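Local coordinates for protein KLLA0C04147p (PDB 5H2D) that binds ergosterol through its oxysterol-binding-related domain, one part of the longer Osh1 protein, and probably transfers sterols between membranes, at residues A[197-209]-A[221-233]. Sequence-based numbering, arbitrary orientation.
Sequences KEELYTYKKPNNQ and DNYGDVKIVNHNT. With ERG (ergosterol), chain B.
Asn230 lies against Tyr201 as a non-hydrogen-bonded antiparallel pair, and its side chain can be followed outward atom by atom. Asn230 CB sits 3.7 Å from Tyr201 CE2; CG, anti to the backbone N (chi1 -179°), lies over a face of that ring, the amide and ring planes 61° apart. At the tip the two branches part: Asn230 OD1 accepts from Asn232 N at 2.7 Å, an Asx turn, while Asn230 ND2 donates to Glu199 OE2 at 3.1 Å, in its own amide plane but from above the carboxylate. A water accepts from Asn230 ND2 and donates to Tyr201 OH. With alanine at this position, Glu199 OE2 is likely to lose this donor and the Asx turn its side-chain acceptor. One residue on, His231 NE2 meets Thr202 OG1 at 2.6 Å, a hydrogen bond at the ring edge.

The register shifts by one residue between Thr202 and Asn207, where Pro206 CD packs on Val226 CG2 at 3.9 Å and water joins Lys204 N to Lys227 N. Beyond it, Asn207 CB covers a face of Tyr223, 3.7 Å from the ring centroid, a CH-pi contact, and Asn208 ND2 donates to Asn222 OD1 at 2.8 Å. Asn208 OD1, bonded to His182, also lines the sterol pocket, and Lys205 NZ, salt-bridged to Asp79, donates to ergosterol O1 at 2.8 Å. Antiparallel strands of the oxysterol-binding fold thus meet here: strand 178-190 pairs with 199-203 and 207-211, strand 236-241 with 219-230, and helix 95-108 packs on Tyr201, Tyr203 and Ile228.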
ATOM      1  N   LYS A 197      -3.457 -25.592  -6.459  1.00 30.67           N
ATOM      2  CA  LYS A 197      -2.171 -25.133  -6.948  1.00 26.86           C
ATOM      3  C   LYS A 197      -2.027 -23.643  -6.652  1.00 29.69           C
ATOM      4  O   LYS A 197      -2.997 -22.961  -6.313  1.00 27.70           O
ATOM      5  CB  LYS A 197      -2.051 -25.387  -8.451  1.00 32.52           C
ATOM      6  CG  LYS A 197      -3.400 -25.348  -9.164  1.00 39.61           C
ATOM      7  CD  LYS A 197      -3.328 -24.746 -10.566  1.00 37.20           C
ATOM      8  CE  LYS A 197      -4.723 -24.644 -11.164  1.00 35.86           C
ATOM      9  NZ  LYS A 197      -4.764 -23.829 -12.409  1.00 38.39           N
ATOM     10  N   GLU A 198      -0.798 -23.146  -6.767  1.00 27.64           N
ATOM     11  CA  GLU A 198      -0.571 -21.707  -6.670  1.00 24.36           C
ATOM     12  C   GLU A 198      -1.581 -20.969  -7.540  1.00 22.05           C
ATOM     13  O   GLU A 198      -1.821 -21.345  -8.691  1.00 24.21           O
ATOM     14  CB  GLU A 198       0.861 -21.385  -7.101  1.00 25.41           C
ATOM     15  CG  GLU A 198       1.265 -19.927  -6.961  1.00 25.30           C
ATOM     16  CD  GLU A 198       2.738 -19.714  -7.269  1.00 24.17           C
ATOM     17  OE1 GLU A 198       3.556 -19.750  -6.329  1.00 28.28           O
ATOM     18  OE2 GLU A 198       3.083 -19.526  -8.455  1.00 34.68           O
ATOM     19  N   GLU A 199      -2.194 -19.921  -6.982  1.00 21.04           N
ATOM     20  CA  GLU A 199      -3.292 -19.228  -7.642  1.00 16.97           C
ATOM     21  C   GLU A 199      -3.063 -17.720  -7.621  1.00 18.43           C
ATOM     22  O   GLU A 199      -2.438 -17.187  -6.703  1.00 20.03           O
ATOM     23  CB  GLU A 199      -4.640 -19.559  -6.975  1.00 18.64           C
ATOM     24  CG  GLU A 199      -4.694 -19.168  -5.514  1.00 19.56           C
ATOM     25  CD  GLU A 199      -5.917 -19.691  -4.807  1.00 20.41           C
ATOM     26  OE1 GLU A 199      -6.123 -19.313  -3.634  1.00 20.76           O
ATOM     27  OE2 GLU A 199      -6.654 -20.494  -5.420  1.00 22.73           O
ATOM     28  N   LEU A 200      -3.590 -17.044  -8.638  1.00 16.73           N
ATOM     29  CA  LEU A 200      -3.404 -15.608  -8.825  1.00 17.00           C
ATOM     30  C   LEU A 200      -4.730 -14.873  -8.714  1.00 18.63           C
ATOM     31  O   LEU A 200      -5.670 -15.171  -9.456  1.00 18.30           O
ATOM     32  CB  LEU A 200      -2.786 -15.310 -10.190  1.00 19.04           C
ATOM     33  CG  LEU A 200      -2.708 -13.828 -10.571  1.00 18.16           C
ATOM     34  CD1 LEU A 200      -1.746 -13.101  -9.632  1.00 18.20           C
ATOM     35  CD2 LEU A 200      -2.281 -13.659 -12.025  1.00 17.61           C
ATOM     36  N   TYR A 201      -4.783 -13.878  -7.828  1.00 16.23           N
ATOM     37  CA  TYR A 201      -5.889 -12.934  -7.748  1.00 15.54           C
ATOM     38  C   TYR A 201      -5.432 -11.590  -8.303  1.00 16.77           C
ATOM     39  O   TYR A 201      -4.290 -11.183  -8.076  1.00 14.36           O
ATOM     40  CB  TYR A 201      -6.349 -12.754  -6.300  1.00 17.43           C
ATOM     41  CG  TYR A 201      -6.792 -14.016  -5.586  1.00 14.00           C
ATOM     42  CD1 TYR A 201      -5.870 -14.875  -4.985  1.00 15.72           C
ATOM     43  CD2 TYR A 201      -8.139 -14.324  -5.479  1.00 18.06           C
ATOM     44  CE1 TYR A 201      -6.292 -16.016  -4.319  1.00 16.78           C
ATOM     45  CE2 TYR A 201      -8.565 -15.461  -4.827  1.00 16.72           C
ATOM     46  CZ  TYR A 201      -7.643 -16.301  -4.246  1.00 18.59           C
ATOM     47  OH  TYR A 201      -8.082 -17.437  -3.585  1.00 20.99           O
ATOM     48  N   THR A 202      -6.303 -10.898  -9.034  1.00 13.70           N
ATOM     49  CA  THR A 202      -5.999  -9.531  -9.457  1.00 14.07           C
ATOM     50  C   THR A 202      -7.181  -8.606  -9.185  1.00 16.20           C
ATOM     51  O   THR A 202      -8.340  -9.039  -9.162  1.00 15.82           O
ATOM     52  CB  THR A 202      -5.620  -9.439 -10.949  1.00 15.82           C
ATOM     53  OG1 THR A 202      -6.701  -9.931 -11.753  1.00 17.01           O
ATOM     54  CG2 THR A 202      -4.362 -10.243 -11.254  1.00 15.50           C
ATOM     55  N   TYR A 203      -6.875  -7.322  -8.984  1.00 13.98           N
ATOM     56  CA  TYR A 203      -7.887  -6.301  -8.708  1.00 14.71           C
ATOM     57  C   TYR A 203      -7.247  -4.927  -8.820  1.00 13.81           C
ATOM     58  O   TYR A 203      -6.021  -4.793  -8.884  1.00 13.98           O
ATOM     59  CB  TYR A 203      -8.505  -6.483  -7.323  1.00 14.40           C
ATOM     60  CG  TYR A 203      -7.568  -6.132  -6.200  1.00 16.94           C
ATOM     61  CD1 TYR A 203      -6.562  -7.003  -5.805  1.00 17.97           C
ATOM     62  CD2 TYR A 203      -7.693  -4.914  -5.542  1.00 16.62           C
ATOM     63  CE1 TYR A 203      -5.695  -6.660  -4.759  1.00 19.81           C
ATOM     64  CE2 TYR A 203      -6.853  -4.568  -4.521  1.00 20.12           C
ATOM     65  CZ  TYR A 203      -5.860  -5.430  -4.136  1.00 15.22           C
ATOM     66  OH  TYR A 203      -5.046  -5.039  -3.096  1.00 24.46           O
ATOM     67  N   LYS A 204      -8.100  -3.895  -8.853  1.00 13.33           N
ATOM     68  CA  LYS A 204      -7.678  -2.506  -8.727  1.00 14.22           C
ATOM     69  C   LYS A 204      -8.264  -1.893  -7.463  1.00 16.83           C
ATOM     70  O   LYS A 204      -9.370  -2.237  -7.035  1.00 18.89           O
ATOM     71  CB  LYS A 204      -8.095  -1.670  -9.942  1.00 15.34           C
ATOM     72  CG  LYS A 204      -7.428  -2.126 -11.215  1.00 16.42           C
ATOM     73  CD  LYS A 204      -7.712  -1.196 -12.362  1.00 20.65           C
ATOM     74  CE  LYS A 204      -6.811  -1.529 -13.535  1.00 22.90           C
ATOM     75  NZ  LYS A 204      -6.890  -0.486 -14.604  1.00 31.05           N
ATOM     76  N   LYS A 205      -7.522  -0.962  -6.879  1.00 11.84           N
ATOM     77  CA  LYS A 205      -7.887  -0.354  -5.615  1.00 11.41           C
ATOM     78  C   LYS A 205      -9.003   0.671  -5.793  1.00 12.76           C
ATOM     79  O   LYS A 205      -9.183   1.233  -6.876  1.00 12.73           O
ATOM     80  CB  LYS A 205      -6.658   0.310  -4.994  1.00 11.86           C
ATOM     81  CG  LYS A 205      -5.585  -0.693  -4.562  1.00 11.43           C
ATOM     82  CD  LYS A 205      -4.316   0.030  -4.118  1.00 11.30           C
ATOM     83  CE  LYS A 205      -3.295  -0.952  -3.557  1.00 10.59           C
ATOM     84  NZ  LYS A 205      -2.020  -0.262  -3.192  1.00 11.08           N
ATOM     85  N   PRO A 206      -9.762   0.938  -4.735  1.00 13.53           N
ATOM     86  CA  PRO A 206     -10.844   1.927  -4.827  1.00 13.59           C
ATOM     87  C   PRO A 206     -10.292   3.342  -4.949  1.00 13.65           C
ATOM     88  O   PRO A 206      -9.114   3.614  -4.715  1.00 14.03           O
ATOM     89  CB  PRO A 206     -11.600   1.731  -3.510  1.00 14.00           C
ATOM     90  CG  PRO A 206     -10.518   1.273  -2.549  1.00 13.95           C
ATOM     91  CD  PRO A 206      -9.657   0.357  -3.385  1.00 13.05           C
ATOM     92  N   ASN A 207     -11.174   4.259  -5.335  1.00 12.71           N
ATOM     93  CA  ASN A 207     -10.839   5.673  -5.343  1.00 12.23           C
ATOM     94  C   ASN A 207     -10.833   6.247  -3.928  1.00 12.23           C
ATOM     95  O   ASN A 207     -11.451   5.709  -3.008  1.00 12.19           O
ATOM     96  CB  ASN A 207     -11.844   6.455  -6.184  1.00 12.87           C
ATOM     97  CG  ASN A 207     -12.058   5.835  -7.527  1.00 19.06           C
ATOM     98  OD1 ASN A 207     -11.102   5.515  -8.224  1.00 15.71           O
ATOM     99  ND2 ASN A 207     -13.324   5.623  -7.892  1.00 24.72           N
ATOM    100  N   ASN A 208     -10.131   7.366  -3.759  1.00 11.80           N
ATOM    101  CA  ASN A 208     -10.230   8.142  -2.531  1.00 12.30           C
ATOM    102  C   ASN A 208     -10.559   9.582  -2.882  1.00 13.30           C
ATOM    103  O   ASN A 208     -10.308  10.044  -3.994  1.00 13.10           O
ATOM    104  CB  ASN A 208      -8.931   8.116  -1.691  1.00 12.27           C
ATOM    105  CG  ASN A 208      -7.931   7.110  -2.195  1.00 12.58           C
ATOM    106  OD1 ASN A 208      -7.020   7.463  -2.944  1.00 12.58           O
ATOM    107  ND2 ASN A 208      -8.092   5.846  -1.785  1.00 11.89           N
ATOM    108  N   GLN A 209     -11.121  10.302  -1.920  1.00 13.11           N
ATOM    109  CA  GLN A 209     -11.328  11.722  -2.131  1.00 14.25           C
ATOM    110  C   GLN A 209     -11.240  12.434  -0.796  1.00 15.60           C
ATOM    111  O   GLN A 209     -11.507  11.849   0.257  1.00 15.24           O
ATOM    112  CB  GLN A 209     -12.677  12.007  -2.802  1.00 15.64           C
ATOM    113  CG  GLN A 209     -13.855  11.506  -1.994  1.00 17.44           C
ATOM    114  CD  GLN A 209     -15.198  11.782  -2.651  1.00 22.03           C
ATOM    115  OE1 GLN A 209     -15.294  12.556  -3.600  1.00 23.51           O
ATOM    116  NE2 GLN A 209     -16.242  11.137  -2.142  1.00 22.05           N
ATOM    117  N   ASP A 221     -12.309  10.069   2.311  1.00 14.31           N
ATOM    118  CA  ASP A 221     -13.335   9.098   1.964  1.00 15.87           C
ATOM    119  C   ASP A 221     -12.779   8.157   0.908  1.00 16.70           C
ATOM    120  O   ASP A 221     -12.063   8.579  -0.003  1.00 20.56           O
ATOM    121  CB  ASP A 221     -14.597   9.794   1.435  1.00 17.89           C
ATOM    122  CG  ASP A 221     -15.671   8.819   1.005  1.00 25.23           C
ATOM    123  OD1 ASP A 221     -15.846   7.793   1.692  1.00 27.81           O
ATOM    124  OD2 ASP A 221     -16.335   9.093  -0.018  1.00 29.35           O
ATOM    125  N   ASN A 222     -13.099   6.884   1.035  1.00 14.86           N
ATOM    126  CA  ASN A 222     -12.764   5.901   0.022  1.00 14.63           C
ATOM    127  C   ASN A 222     -14.060   5.374  -0.576  1.00 15.56           C
ATOM    128  O   ASN A 222     -15.030   5.135   0.145  1.00 17.68           O
ATOM    129  CB  ASN A 222     -11.915   4.783   0.633  1.00 15.03           C
ATOM    130  CG  ASN A 222     -10.632   5.314   1.225  1.00 14.21           C
ATOM    131  OD1 ASN A 222      -9.730   5.715   0.491  1.00 14.68           O
ATOM    132  ND2 ASN A 222     -10.548   5.358   2.556  1.00 13.53           N
ATOM    133  N   TYR A 223     -14.100   5.250  -1.898  1.00 15.82           N
ATOM    134  CA  TYR A 223     -15.365   4.957  -2.556  1.00 18.60           C
ATOM    135  C   TYR A 223     -15.111   4.204  -3.852  1.00 16.90           C
ATOM    136  O   TYR A 223     -14.018   4.251  -4.416  1.00 15.29           O
ATOM    137  CB  TYR A 223     -16.149   6.246  -2.841  1.00 17.69           C
ATOM    138  CG  TYR A 223     -15.553   7.090  -3.950  1.00 17.27           C
ATOM    139  CD1 TYR A 223     -14.535   8.004  -3.696  1.00 16.92           C
ATOM    140  CD2 TYR A 223     -16.006   6.961  -5.257  1.00 16.04           C
ATOM    141  CE1 TYR A 223     -13.991   8.778  -4.716  1.00 15.64           C
ATOM    142  CE2 TYR A 223     -15.472   7.718  -6.283  1.00 17.26           C
ATOM    143  CZ  TYR A 223     -14.469   8.626  -6.010  1.00 17.90           C
ATOM    144  OH  TYR A 223     -13.942   9.375  -7.041  1.00 22.47           O
ATOM    145  N   GLY A 224     -16.151   3.536  -4.332  1.00 21.03           N
ATOM    146  CA  GLY A 224     -16.118   2.873  -5.618  1.00 22.04           C
ATOM    147  C   GLY A 224     -16.235   1.365  -5.494  1.00 18.08           C
ATOM    148  O   GLY A 224     -16.251   0.790  -4.409  1.00 20.43           O
ATOM    149  N   ASP A 225     -16.340   0.734  -6.654  1.00 21.43           N
ATOM    150  CA  ASP A 225     -16.465  -0.708  -6.732  1.00 17.45           C
ATOM    151  C   ASP A 225     -15.120  -1.344  -7.053  1.00 20.76           C
ATOM    152  O   ASP A 225     -14.325  -0.796  -7.822  1.00 23.15           O
ATOM    153  CB  ASP A 225     -17.499  -1.113  -7.783  1.00 22.43           C
ATOM    154  CG  ASP A 225     -18.898  -0.647  -7.428  1.00 26.48           C
ATOM    155  OD1 ASP A 225     -19.336  -0.884  -6.283  1.00 25.22           O
ATOM    156  OD2 ASP A 225     -19.559  -0.037  -8.293  1.00 36.62           O
ATOM    157  N   VAL A 226     -14.879  -2.507  -6.456  1.00 16.36           N
ATOM    158  CA  VAL A 226     -13.671  -3.289  -6.669  1.00 16.57           C
ATOM    159  C   VAL A 226     -14.092  -4.698  -7.056  1.00 17.35           C
ATOM    160  O   VAL A 226     -15.021  -5.254  -6.463  1.00 18.13           O
ATOM    161  CB  VAL A 226     -12.792  -3.322  -5.401  1.00 17.63           C
ATOM    162  CG1 VAL A 226     -11.644  -4.317  -5.577  1.00 16.75           C
ATOM    163  CG2 VAL A 226     -12.282  -1.920  -5.077  1.00 18.87           C
ATOM    164  N   LYS A 227     -13.416  -5.276  -8.045  1.00 17.44           N
ATOM    165  CA  LYS A 227     -13.662  -6.656  -8.436  1.00 15.93           C
ATOM    166  C   LYS A 227     -12.362  -7.440  -8.353  1.00 15.54           C
ATOM    167  O   LYS A 227     -11.353  -7.039  -8.940  1.00 17.75           O
ATOM    168  CB  LYS A 227     -14.248  -6.747  -9.849  1.00 17.75           C
ATOM    169  CG  LYS A 227     -14.491  -8.172 -10.307  1.00 23.63           C
ATOM    170  CD  LYS A 227     -15.273  -8.229 -11.612  1.00 26.43           C
ATOM    171  CE  LYS A 227     -15.425  -9.671 -12.082  1.00 28.21           C
ATOM    172  NZ  LYS A 227     -16.278  -9.768 -13.314  1.00 28.40           N
ATOM    173  N   ILE A 228     -12.386  -8.540  -7.606  1.00 14.30           N
ATOM    174  CA  ILE A 228     -11.243  -9.433  -7.476  1.00 15.29           C
ATOM    175  C   ILE A 228     -11.583 -10.724  -8.200  1.00 16.50           C
ATOM    176  O   ILE A 228     -12.656 -11.302  -7.977  1.00 17.65           O
ATOM    177  CB  ILE A 228     -10.913  -9.711  -6.002  1.00 16.69           C
ATOM    178  CG1 ILE A 228     -10.753  -8.398  -5.234  1.00 15.45           C
ATOM    179  CG2 ILE A 228      -9.687 -10.601  -5.892  1.00 15.21           C
ATOM    180  CD1 ILE A 228     -10.644  -8.628  -3.761  1.00 16.45           C
ATOM    181  N   VAL A 229     -10.674 -11.185  -9.051  1.00 17.81           N
ATOM    182  CA  VAL A 229     -10.889 -12.428  -9.784  1.00 19.13           C
ATOM    183  C   VAL A 229      -9.760 -13.397  -9.471  1.00 19.31           C
ATOM    184  O   VAL A 229      -8.584 -13.016  -9.425  1.00 18.63           O
ATOM    185  CB  VAL A 229     -11.015 -12.179 -11.302  1.00 19.93           C
ATOM    186  CG1 VAL A 229     -12.236 -11.321 -11.582  1.00 18.59           C
ATOM    187  CG2 VAL A 229      -9.788 -11.506 -11.854  1.00 21.39           C
ATOM    188  N   ASN A 230     -10.127 -14.655  -9.232  1.00 16.79           N
ATOM    189  CA  ASN A 230      -9.154 -15.731  -9.104  1.00 19.14           C
ATOM    190  C   ASN A 230      -8.978 -16.338 -10.486  1.00 22.16           C
ATOM    191  O   ASN A 230      -9.891 -16.994 -11.000  1.00 22.95           O
ATOM    192  CB  ASN A 230      -9.616 -16.776  -8.095  1.00 21.33           C
ATOM    193  CG  ASN A 230      -8.618 -17.906  -7.928  1.00 18.39           C
ATOM    194  OD1 ASN A 230      -7.956 -18.316  -8.886  1.00 21.35           O
ATOM    195  ND2 ASN A 230      -8.493 -18.408  -6.711  1.00 19.15           N
ATOM    196  N   HIS A 231      -7.817 -16.106 -11.100  1.00 18.35           N
ATOM    197  CA  HIS A 231      -7.629 -16.526 -12.481  1.00 21.02           C
ATOM    198  C   HIS A 231      -7.541 -18.033 -12.626  1.00 22.45           C
ATOM    199  O   HIS A 231      -7.637 -18.540 -13.750  1.00 29.76           O
ATOM    200  CB  HIS A 231      -6.380 -15.876 -13.064  1.00 23.43           C
ATOM    201  CG  HIS A 231      -6.510 -14.397 -13.238  1.00 20.65           C
ATOM    202  ND1 HIS A 231      -6.894 -13.814 -14.427  1.00 23.11           N
ATOM    203  CD2 HIS A 231      -6.323 -13.381 -12.363  1.00 19.87           C
ATOM    204  CE1 HIS A 231      -6.926 -12.500 -14.280  1.00 24.25           C
ATOM    205  NE2 HIS A 231      -6.584 -12.213 -13.036  1.00 19.79           N
ATOM    206  N   ASN A 232      -7.371 -18.755 -11.528  1.00 24.35           N
ATOM    207  CA  ASN A 232      -7.209 -20.194 -11.599  1.00 26.11           C
ATOM    208  C   ASN A 232      -8.510 -20.959 -11.394  1.00 30.35           C
ATOM    209  O   ASN A 232      -8.660 -22.042 -11.973  1.00 28.06           O
ATOM    210  CB  ASN A 232      -6.162 -20.649 -10.576  1.00 27.84           C
ATOM    211  CG  ASN A 232      -4.759 -20.151 -10.915  1.00 31.23           C
ATOM    212  OD1 ASN A 232      -4.435 -18.971 -10.735  1.00 26.92           O
ATOM    213  ND2 ASN A 232      -3.917 -21.053 -11.400  1.00 31.90           N
ATOM    214  N   THR A 233      -9.480 -20.426 -10.645  1.00 23.79           N
ATOM    215  CA  THR A 233     -10.594 -21.297 -10.225  1.00 26.33           C
ATOM    216  C   THR A 233     -11.959 -21.287 -10.978  1.00 33.51           C
ATOM    217  O   THR A 233     -12.521 -22.368 -11.150  1.00 42.37           O
ATOM    218  CB  THR A 233     -10.895 -21.101  -8.715  1.00 26.42           C
ATOM    219  OG1 THR A 233     -11.042 -19.712  -8.396  1.00 24.21           O
ATOM    220  CG2 THR A 233      -9.776 -21.717  -7.877  1.00 23.25           C
TER
HETATM  221  C1  ERG B1301      -4.644   4.892  -0.482  1.00  9.20           C
HETATM  222  C2  ERG B1301      -4.167   3.451  -0.318  1.00  9.76           C
HETATM  223  C3  ERG B1301      -3.299   3.126  -1.505  1.00 10.84           C
HETATM  224  C4  ERG B1301      -2.102   4.076  -1.564  1.00 11.30           C
HETATM  225  C5  ERG B1301      -2.493   5.456  -1.509  1.00 10.61           C
HETATM  226  C6  ERG B1301      -1.727   6.397  -2.183  1.00 10.14           C
HETATM  227  C7  ERG B1301      -1.993   7.775  -2.130  1.00 11.51           C
HETATM  228  C8  ERG B1301      -3.058   8.267  -1.368  1.00  9.91           C
HETATM  229  C9  ERG B1301      -3.994   7.329  -0.844  1.00 10.00           C
HETATM  230  C10 ERG B1301      -3.481   5.888  -0.586  1.00 10.36           C
HETATM  231  C11 ERG B1301      -4.855   7.879   0.371  1.00 11.85           C
HETATM  232  C12 ERG B1301      -5.253   9.350   0.210  1.00 11.14           C
HETATM  233  C13 ERG B1301      -3.972  10.169  -0.050  1.00 10.89           C
HETATM  234  C14 ERG B1301      -3.440   9.664  -1.410  1.00  9.71           C
HETATM  235  C15 ERG B1301      -2.360  10.681  -1.719  1.00 11.42           C
HETATM  236  C16 ERG B1301      -2.949  12.027  -1.207  1.00 10.00           C
HETATM  237  C17 ERG B1301      -4.236  11.628  -0.434  1.00 10.55           C
HETATM  238  C18 ERG B1301      -2.947  10.065   1.102  1.00 10.93           C
HETATM  239  C19 ERG B1301      -2.706   5.918   0.760  1.00 10.28           C
HETATM  240  C20 ERG B1301      -4.487  12.653   0.695  1.00 11.72           C
HETATM  241  C21 ERG B1301      -5.682  12.328   1.584  1.00 13.03           C
HETATM  242  C22 ERG B1301      -4.735  13.986   0.001  1.00 12.25           C
HETATM  243  C23 ERG B1301      -3.762  15.112   0.153  1.00 13.49           C
HETATM  244  C24 ERG B1301      -4.014  16.429  -0.580  1.00 12.13           C
HETATM  245  C25 ERG B1301      -3.674  17.586   0.368  1.00 13.74           C
HETATM  246  C26 ERG B1301      -4.602  17.502   1.585  1.00 15.98           C
HETATM  247  C27 ERG B1301      -3.886  18.962  -0.284  1.00 16.98           C
HETATM  248  C28 ERG B1301      -3.115  16.427  -1.801  1.00 11.57           C
HETATM  249  O1  ERG B1301      -2.838   1.729  -1.437  1.00 12.53           O
HETATM  250  O   HOH W   1      -7.186 -22.852 -14.086  1.00 40.75           O
HETATM  251  O   HOH W   2     -10.818 -18.068  -5.115  1.00 21.81           O
HETATM  252  O   HOH W   3     -11.132  -3.675  -9.108  1.00 20.66           O